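Local coordinates for protein putative glutathionylspermidine synthase (Methylobacillus flagellatus, PDB 3N6X) that probably acts as an ATP-dependent ligase of the circularly permuted ATP-grasp type, possibly joining glutathione to spermidine, at residues P9-F14 with T413-V418; L409-C414 with P424-L429. All blocks are in the same frame, centred on the assembly; numbering follows the deposited sequence.

Contact 1 of 2, residues P9-F14 with T413-V418; sequences PFDEMF and TCPTLV
Thr413 is gripped by the backbone of Phe10 and Glu12 at both of its peptide ends. Its N donates to Phe10 O at 2.8 Å, and its O accepts from Glu12 N at 2.8 Å. The pair straddles Asp11 and links the N-terminal loop to strand 413-418. Thr413 OG1 has a single proton to share between Asp11 OD1 (3.2 Å) and Phe10 O (3.3 Å), and the choice between them is not settled. The Asp11 side chain swings away from its own amide (chi1 -169°), which lets OD1 face Thr413 while OD2 accepts from Met13 N and, straighter at 171°, from Phe14 N. This Asx turn holds the loop bent beside Pro415, whose CB lies 3.7 Å from the methyl CE of selenomethionine Met13. Replacing Asp11 with an alanine would probably leave the amides of Met13 and Phe14 without their shared acceptor and free the turn to shift off Pro415. Glu12 lays CG against Cys414 CB, while its carboxylate forms salt bridges with Arg77 and Arg151 and a hydrogen bond with Ser412 OG. Two backbone bonds thus set Asp11 opposite Thr413 in a single bridge, and a buried carboxylate shapes the loop beside the proline.

Contact 2 of 2, residues L409-C414 with P424-L429; sequences LALSTC and PRHVDL
Cys414 and Arg425 form the antiparallel hydrogen-bonded pair: Cys414 N donates to Arg425 O at 2.7 Å, and the longer return bond runs from Arg425 N to Cys414 O at 3.2 Å. Two weak bonds lie towards Leu411. Val427 N reaches Ser412 O at 3.4 Å, and His426 ND1 points at Leu411 O, 2.9 Å away in the plane of the ring but with a bent N-H angle of 126°. A water donates to both Ser412 OG and Val427 O, tying the loop to the strand by a second route; Ser412 OG also bonds Glu12. Around this polar line, Thr413 and His426, the non-hydrogen-bonded pair, share a sheet face, where the Thr413 methyl CG2 sits over the imidazole in a CH-pi contact, 4.0 Å from its centroid. Leu411 CG, turned away from its own amide (chi1 -172°), sets the branches against strand 424-429: CD2 lies 3.7 Å from His426 CB, and CD1 approaches Val427 O. Cys414 CB packs against both methyls of Val427, while Thr413 CB meets Pro424 CB at 3.5 Å. A hydrogen-bonded pair next to a non-hydrogen-bonded one, with strands 413-418 and 423-435 joined by a short turn, is a beta hairpin.

In the fold
The centres of contacts 1 and 2 lie about 7 Å apart, and both use Thr413 and Cys414 on strand 413-418. Segment 9-14 comes first in the chain, in a loop before helix 25-33, whereas 409-414 and 424-429 follow some 400 residues later. Contact 2 is local, closing a hairpin within the mixed sheet; contact 1 brings the N-terminal loop onto the same strand. The two also touch directly, through the Glu12 link to Ser412 and through Asp11, which packs on Pro424. The N-terminal segment is thus anchored by a long-range contact to this hairpin, which lies within the range assigned to the circularly permuted ATP-grasp family.

Contact 1 of 2, residues P9-F14 with T413-V418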
ATOM      1  N   PRO A   9       2.382  21.103 -13.208  1.00 83.55           N
ATOM      2  CA  PRO A   9       2.101  20.367 -11.958  1.00 82.56           C
ATOM      3  C   PRO A   9       3.051  20.760 -10.818  1.00 84.99           C
ATOM      4  O   PRO A   9       4.240  21.008 -11.062  1.00 85.03           O
ATOM      5  CB  PRO A   9       2.273  18.889 -12.359  1.00 84.09           C
ATOM      6  CG  PRO A   9       2.288  18.876 -13.850  1.00 88.57           C
ATOM      7  CD  PRO A   9       2.843  20.193 -14.273  1.00 84.41           C
ATOM      8  N   PHE A  10       2.513  20.845  -9.568  1.00 79.39           N
ATOM      9  CA  PHE A  10       3.269  21.195  -8.354  1.00 77.84           C
ATOM     10  C   PHE A  10       4.534  20.346  -8.217  1.00 79.73           C
ATOM     11  O   PHE A  10       4.451  19.121  -8.259  1.00 78.37           O
ATOM     12  CB  PHE A  10       2.376  21.033  -7.098  1.00 79.21           C
ATOM     13  CG  PHE A  10       3.101  21.132  -5.772  1.00 80.57           C
ATOM     14  CD1 PHE A  10       3.624  19.996  -5.157  1.00 83.71           C
ATOM     15  CD2 PHE A  10       3.241  22.356  -5.126  1.00 82.28           C
ATOM     16  CE1 PHE A  10       4.302  20.090  -3.937  1.00 84.33           C
ATOM     17  CE2 PHE A  10       3.910  22.445  -3.899  1.00 85.13           C
ATOM     18  CZ  PHE A  10       4.432  21.312  -3.311  1.00 83.32           C
ATOM     19  N   ASP A  11       5.705  21.000  -8.052  1.00 76.17           N
ATOM     20  CA  ASP A  11       6.973  20.288  -7.860  1.00 75.64           C
ATOM     21  C   ASP A  11       7.382  20.298  -6.393  1.00 78.97           C
ATOM     22  O   ASP A  11       7.209  21.314  -5.711  1.00 78.50           O
ATOM     23  CB  ASP A  11       8.094  20.862  -8.747  1.00 76.89           C
ATOM     24  CG  ASP A  11       9.348  19.993  -8.766  1.00 81.95           C
ATOM     25  OD1 ASP A  11       9.376  19.008  -9.533  1.00 79.42           O
ATOM     26  OD2 ASP A  11      10.284  20.286  -7.995  1.00 90.13           O
ATOM     27  N   GLU A  12       7.913  19.159  -5.902  1.00 74.98           N
ATOM     28  CA  GLU A  12       8.344  19.010  -4.508  1.00 74.69           C
ATOM     29  C   GLU A  12       9.526  19.936  -4.172  1.00 79.01           C
ATOM     30  O   GLU A  12       9.618  20.410  -3.044  1.00 77.96           O
ATOM     31  CB  GLU A  12       8.714  17.536  -4.190  1.00 75.94           C
ATOM     32  CG  GLU A  12       7.631  16.501  -4.503  1.00 84.62           C
ATOM     33  CD  GLU A  12       6.399  16.467  -3.606  1.00 92.91           C
ATOM     34  OE1 GLU A  12       6.451  17.019  -2.481  1.00 73.06           O
ATOM     35  OE2 GLU A  12       5.403  15.820  -4.005  1.00 75.49           O
HETATM   36  N   MSE A  13      10.433  20.184  -5.151  1.00 77.16           N
HETATM   37  CA  MSE A  13      11.636  21.007  -4.944  1.00 77.67           C
HETATM   38  C   MSE A  13      11.497  22.454  -5.442  1.00 83.70           C
HETATM   39  O   MSE A  13      11.804  23.379  -4.694  1.00 81.91           O
HETATM   40  CB  MSE A  13      12.868  20.329  -5.581  1.00 79.78           C
HETATM   41  CG  MSE A  13      14.199  21.017  -5.274  1.00 86.72           C
HETATM   42 SE   MSE A  13      15.720  20.305  -6.293  0.75 94.65          SE
HETATM   43  CE  MSE A  13      15.964  18.613  -5.466  1.00 91.02           C
ATOM     44  N   PHE A  14      11.083  22.645  -6.721  1.00 83.34           N
ATOM     45  CA  PHE A  14      11.011  23.979  -7.342  1.00 84.47           C
ATOM     46  C   PHE A  14       9.644  24.661  -7.235  1.00 91.28           C
ATOM     47  O   PHE A  14       8.641  24.121  -7.706  1.00 91.34           O
ATOM     48  CB  PHE A  14      11.512  23.939  -8.795  1.00 86.29           C
ATOM     49  CG  PHE A  14      12.890  23.333  -8.942  1.00 87.85           C
ATOM     50  CD1 PHE A  14      14.027  24.052  -8.586  1.00 90.73           C
ATOM     51  CD2 PHE A  14      13.050  22.034  -9.414  1.00 89.86           C
ATOM     52  CE1 PHE A  14      15.299  23.486  -8.708  1.00 91.55           C
ATOM     53  CE2 PHE A  14      14.323  21.470  -9.539  1.00 92.62           C
ATOM     54  CZ  PHE A  14      15.439  22.198  -9.187  1.00 90.62           C
ATOM     55  N   THR A 413       5.172  16.537  -9.024  1.00 61.30           N
ATOM     56  CA  THR A 413       6.440  16.090  -9.575  1.00 61.54           C
ATOM     57  C   THR A 413       7.552  16.199  -8.545  1.00 66.94           C
ATOM     58  O   THR A 413       7.556  17.113  -7.720  1.00 66.48           O
ATOM     59  CB  THR A 413       6.774  16.860 -10.845  1.00 68.61           C
ATOM     60  OG1 THR A 413       6.517  18.253 -10.635  1.00 69.57           O
ATOM     61  CG2 THR A 413       6.001  16.360 -12.046  1.00 66.94           C
ATOM     62  N   CYS A 414       8.487  15.266  -8.591  1.00 64.41           N
ATOM     63  CA  CYS A 414       9.635  15.252  -7.704  1.00 64.86           C
ATOM     64  C   CYS A 414      10.891  15.275  -8.568  1.00 68.75           C
ATOM     65  O   CYS A 414      10.960  14.536  -9.562  1.00 67.89           O
ATOM     66  CB  CYS A 414       9.596  14.021  -6.798  1.00 65.74           C
ATOM     67  SG  CYS A 414      11.008  13.872  -5.671  1.00 69.97           S
ATOM     68  N   PRO A 415      11.891  16.142  -8.244  1.00 64.94           N
ATOM     69  CA  PRO A 415      13.117  16.186  -9.061  1.00 64.06           C
ATOM     70  C   PRO A 415      13.726  14.816  -9.220  1.00 66.58           C
ATOM     71  O   PRO A 415      13.867  14.083  -8.251  1.00 64.98           O
ATOM     72  CB  PRO A 415      14.022  17.125  -8.279  1.00 65.96           C
ATOM     73  CG  PRO A 415      13.094  17.981  -7.536  1.00 70.85           C
ATOM     74  CD  PRO A 415      11.963  17.103  -7.130  1.00 66.58           C
ATOM     75  N   THR A 416      13.944  14.421 -10.459  1.00 64.71           N
ATOM     76  CA  THR A 416      14.416  13.095 -10.802  1.00 65.23           C
ATOM     77  C   THR A 416      15.505  13.225 -11.846  1.00 73.26           C
ATOM     78  O   THR A 416      15.391  14.049 -12.763  1.00 73.27           O
ATOM     79  CB  THR A 416      13.226  12.255 -11.316  1.00 67.28           C
ATOM     80  OG1 THR A 416      12.101  12.458 -10.460  1.00 63.56           O
ATOM     81  CG2 THR A 416      13.541  10.769 -11.412  1.00 63.76           C
ATOM     82  N   LEU A 417      16.567  12.422 -11.715  1.00 72.18           N
ATOM     83  CA  LEU A 417      17.665  12.447 -12.668  1.00 73.13           C
ATOM     84  C   LEU A 417      17.282  11.740 -13.966  1.00 79.10           C
ATOM     85  O   LEU A 417      17.069  10.523 -13.980  1.00 78.97           O
ATOM     86  CB  LEU A 417      18.944  11.845 -12.060  1.00 73.24           C
ATOM     87  CG  LEU A 417      19.677  12.742 -11.065  1.00 78.05           C
ATOM     88  CD1 LEU A 417      20.379  11.925 -10.024  1.00 78.50           C
ATOM     89  CD2 LEU A 417      20.658  13.656 -11.771  1.00 80.38           C
ATOM     90  N   VAL A 418      17.127  12.528 -15.043  1.00 76.64           N
ATOM     91  CA  VAL A 418      16.774  12.038 -16.387  1.00 76.63           C
ATOM     92  C   VAL A 418      17.931  12.334 -17.383  1.00 80.60           C
ATOM     93  O   VAL A 418      18.950  12.896 -16.976  1.00 79.61           O
ATOM     94  CB  VAL A 418      15.406  12.606 -16.874  1.00 80.47           C
ATOM     95  CG1 VAL A 418      14.270  12.177 -15.946  1.00 80.12           C
ATOM     96  CG2 VAL A 418      15.453  14.126 -17.009  1.00 80.31           C
TER

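Contact 2 of 2, residues L409-C414 with P424-L429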
ATOM      1  N   LEU A 409      -5.630  14.013 -12.665  1.00 58.15           N
ATOM      2  CA  LEU A 409      -5.200  14.872 -11.563  1.00 57.15           C
ATOM      3  C   LEU A 409      -3.862  15.525 -11.849  1.00 60.82           C
ATOM      4  O   LEU A 409      -3.000  14.910 -12.489  1.00 59.78           O
ATOM      5  CB  LEU A 409      -5.107  14.058 -10.254  1.00 56.44           C
ATOM      6  CG  LEU A 409      -6.407  13.472  -9.699  1.00 59.66           C
ATOM      7  CD1 LEU A 409      -6.113  12.419  -8.654  1.00 59.43           C
ATOM      8  CD2 LEU A 409      -7.296  14.553  -9.111  1.00 60.05           C
ATOM      9  N   ALA A 410      -3.656  16.748 -11.310  1.00 57.40           N
ATOM     10  CA  ALA A 410      -2.383  17.465 -11.425  1.00 58.10           C
ATOM     11  C   ALA A 410      -1.332  16.822 -10.479  1.00 63.23           C
ATOM     12  O   ALA A 410      -0.926  17.433  -9.479  1.00 61.84           O
ATOM     13  CB  ALA A 410      -2.581  18.940 -11.088  1.00 58.79           C
ATOM     14  N   LEU A 411      -0.933  15.558 -10.792  1.00 61.38           N
ATOM     15  CA  LEU A 411       0.010  14.745 -10.009  1.00 61.30           C
ATOM     16  C   LEU A 411       1.322  15.486  -9.760  1.00 65.15           C
ATOM     17  O   LEU A 411       1.952  15.942 -10.710  1.00 65.46           O
ATOM     18  CB  LEU A 411       0.269  13.383 -10.720  1.00 61.13           C
ATOM     19  CG  LEU A 411       1.082  12.330  -9.934  1.00 64.87           C
ATOM     20  CD1 LEU A 411       0.627  12.245  -8.520  1.00 65.26           C
ATOM     21  CD2 LEU A 411       0.993  10.961 -10.580  1.00 64.05           C
ATOM     22  N   SER A 412       1.722  15.620  -8.475  1.00 60.92           N
ATOM     23  CA  SER A 412       2.942  16.341  -8.112  1.00 60.77           C
ATOM     24  C   SER A 412       4.190  15.698  -8.677  1.00 63.96           C
ATOM     25  O   SER A 412       4.250  14.472  -8.838  1.00 62.38           O
ATOM     26  CB  SER A 412       3.062  16.525  -6.597  1.00 64.43           C
ATOM     27  OG  SER A 412       3.646  15.401  -5.957  1.00 71.54           O
ATOM     28  N   THR A 413       5.172  16.537  -9.024  1.00 61.30           N
ATOM     29  CA  THR A 413       6.440  16.090  -9.575  1.00 61.54           C
ATOM     30  C   THR A 413       7.552  16.199  -8.545  1.00 66.94           C
ATOM     31  O   THR A 413       7.556  17.113  -7.720  1.00 66.48           O
ATOM     32  CB  THR A 413       6.774  16.860 -10.845  1.00 68.61           C
ATOM     33  OG1 THR A 413       6.517  18.253 -10.635  1.00 69.57           O
ATOM     34  CG2 THR A 413       6.001  16.360 -12.046  1.00 66.94           C
ATOM     35  N   CYS A 414       8.487  15.266  -8.591  1.00 64.41           N
ATOM     36  CA  CYS A 414       9.635  15.252  -7.704  1.00 64.86           C
ATOM     37  C   CYS A 414      10.891  15.275  -8.568  1.00 68.75           C
ATOM     38  O   CYS A 414      10.960  14.536  -9.562  1.00 67.89           O
ATOM     39  CB  CYS A 414       9.596  14.021  -6.798  1.00 65.74           C
ATOM     40  SG  CYS A 414      11.008  13.872  -5.671  1.00 69.97           S
ATOM     41  N   PRO A 424      11.482  17.428 -13.494  1.00 73.33           N
ATOM     42  CA  PRO A 424      10.346  16.963 -12.683  1.00 71.74           C
ATOM     43  C   PRO A 424       9.713  15.686 -13.238  1.00 70.78           C
ATOM     44  O   PRO A 424       9.514  15.571 -14.449  1.00 70.29           O
ATOM     45  CB  PRO A 424       9.359  18.141 -12.750  1.00 73.86           C
ATOM     46  CG  PRO A 424      10.172  19.315 -13.183  1.00 78.98           C
ATOM     47  CD  PRO A 424      11.206  18.751 -14.091  1.00 74.90           C
ATOM     48  N   ARG A 425       9.438  14.705 -12.347  1.00 62.99           N
ATOM     49  CA  ARG A 425       8.770  13.447 -12.699  1.00 60.50           C
ATOM     50  C   ARG A 425       7.674  13.115 -11.687  1.00 62.44           C
ATOM     51  O   ARG A 425       7.790  13.467 -10.512  1.00 61.91           O
ATOM     52  CB  ARG A 425       9.770  12.290 -12.838  1.00 56.44           C
ATOM     53  CG  ARG A 425      10.682  12.399 -14.068  1.00 62.06           C
ATOM     54  CD  ARG A 425       9.904  12.328 -15.369  1.00 67.02           C
ATOM     55  NE  ARG A 425      10.776  12.322 -16.547  1.00 72.66           N
ATOM     56  CZ  ARG A 425      11.161  13.418 -17.198  1.00 84.41           C
ATOM     57  NH1 ARG A 425      10.810  14.619 -16.754  1.00 69.34           N
ATOM     58  NH2 ARG A 425      11.926  13.322 -18.277  1.00 70.51           N
ATOM     59  N   HIS A 426       6.593  12.474 -12.152  1.00 57.32           N
ATOM     60  CA  HIS A 426       5.438  12.153 -11.313  1.00 55.28           C
ATOM     61  C   HIS A 426       5.730  11.059 -10.285  1.00 52.81           C
ATOM     62  O   HIS A 426       6.354  10.046 -10.607  1.00 50.16           O
ATOM     63  CB  HIS A 426       4.215  11.804 -12.178  1.00 56.23           C
ATOM     64  CG  HIS A 426       3.748  12.941 -13.041  1.00 59.92           C
ATOM     65  ND1 HIS A 426       3.218  14.102 -12.489  1.00 61.91           N
ATOM     66  CD2 HIS A 426       3.741  13.059 -14.389  1.00 61.81           C
ATOM     67  CE1 HIS A 426       2.924  14.885 -13.514  1.00 61.25           C
ATOM     68  NE2 HIS A 426       3.216  14.300 -14.677  1.00 61.65           N
ATOM     69  N   VAL A 427       5.287  11.280  -9.041  1.00 47.75           N
ATOM     70  CA  VAL A 427       5.482  10.326  -7.935  1.00 46.64           C
ATOM     71  C   VAL A 427       4.177  10.026  -7.208  1.00 50.36           C
ATOM     72  O   VAL A 427       3.267  10.869  -7.170  1.00 49.55           O
ATOM     73  CB  VAL A 427       6.550  10.822  -6.904  1.00 49.24           C
ATOM     74  CG1 VAL A 427       7.961  10.744  -7.472  1.00 48.84           C
ATOM     75  CG2 VAL A 427       6.232  12.232  -6.402  1.00 48.43           C
ATOM     76  N   ASP A 428       4.140   8.887  -6.517  1.00 46.37           N
ATOM     77  CA  ASP A 428       3.077   8.581  -5.577  1.00 45.60           C
ATOM     78  C   ASP A 428       3.692   8.044  -4.271  1.00 49.16           C
ATOM     79  O   ASP A 428       4.893   7.742  -4.237  1.00 47.95           O
ATOM     80  CB  ASP A 428       1.992   7.670  -6.183  1.00 47.14           C
ATOM     81  CG  ASP A 428       2.287   6.187  -6.199  1.00 59.54           C
ATOM     82  OD1 ASP A 428       3.440   5.809  -5.927  1.00 60.44           O
ATOM     83  OD2 ASP A 428       1.366   5.407  -6.513  1.00 69.06           O
ATOM     84  N   LEU A 429       2.896   7.988  -3.195  1.00 44.63           N
ATOM     85  CA  LEU A 429       3.388   7.646  -1.873  1.00 43.48           C
ATOM     86  C   LEU A 429       2.550   6.550  -1.208  1.00 44.17           C
ATOM     87  O   LEU A 429       1.323   6.667  -1.139  1.00 44.25           O
ATOM     88  CB  LEU A 429       3.348   8.933  -1.018  1.00 44.22           C
ATOM     89  CG  LEU A 429       4.270   8.988   0.183  1.00 50.38           C
ATOM     90  CD1 LEU A 429       5.729   9.184  -0.250  1.00 50.38           C
ATOM     91  CD2 LEU A 429       3.852  10.091   1.127  1.00 53.31           C
TER
HETATM   92  O   HOH W   1       2.216  12.947  -5.628  1.00 55.34           O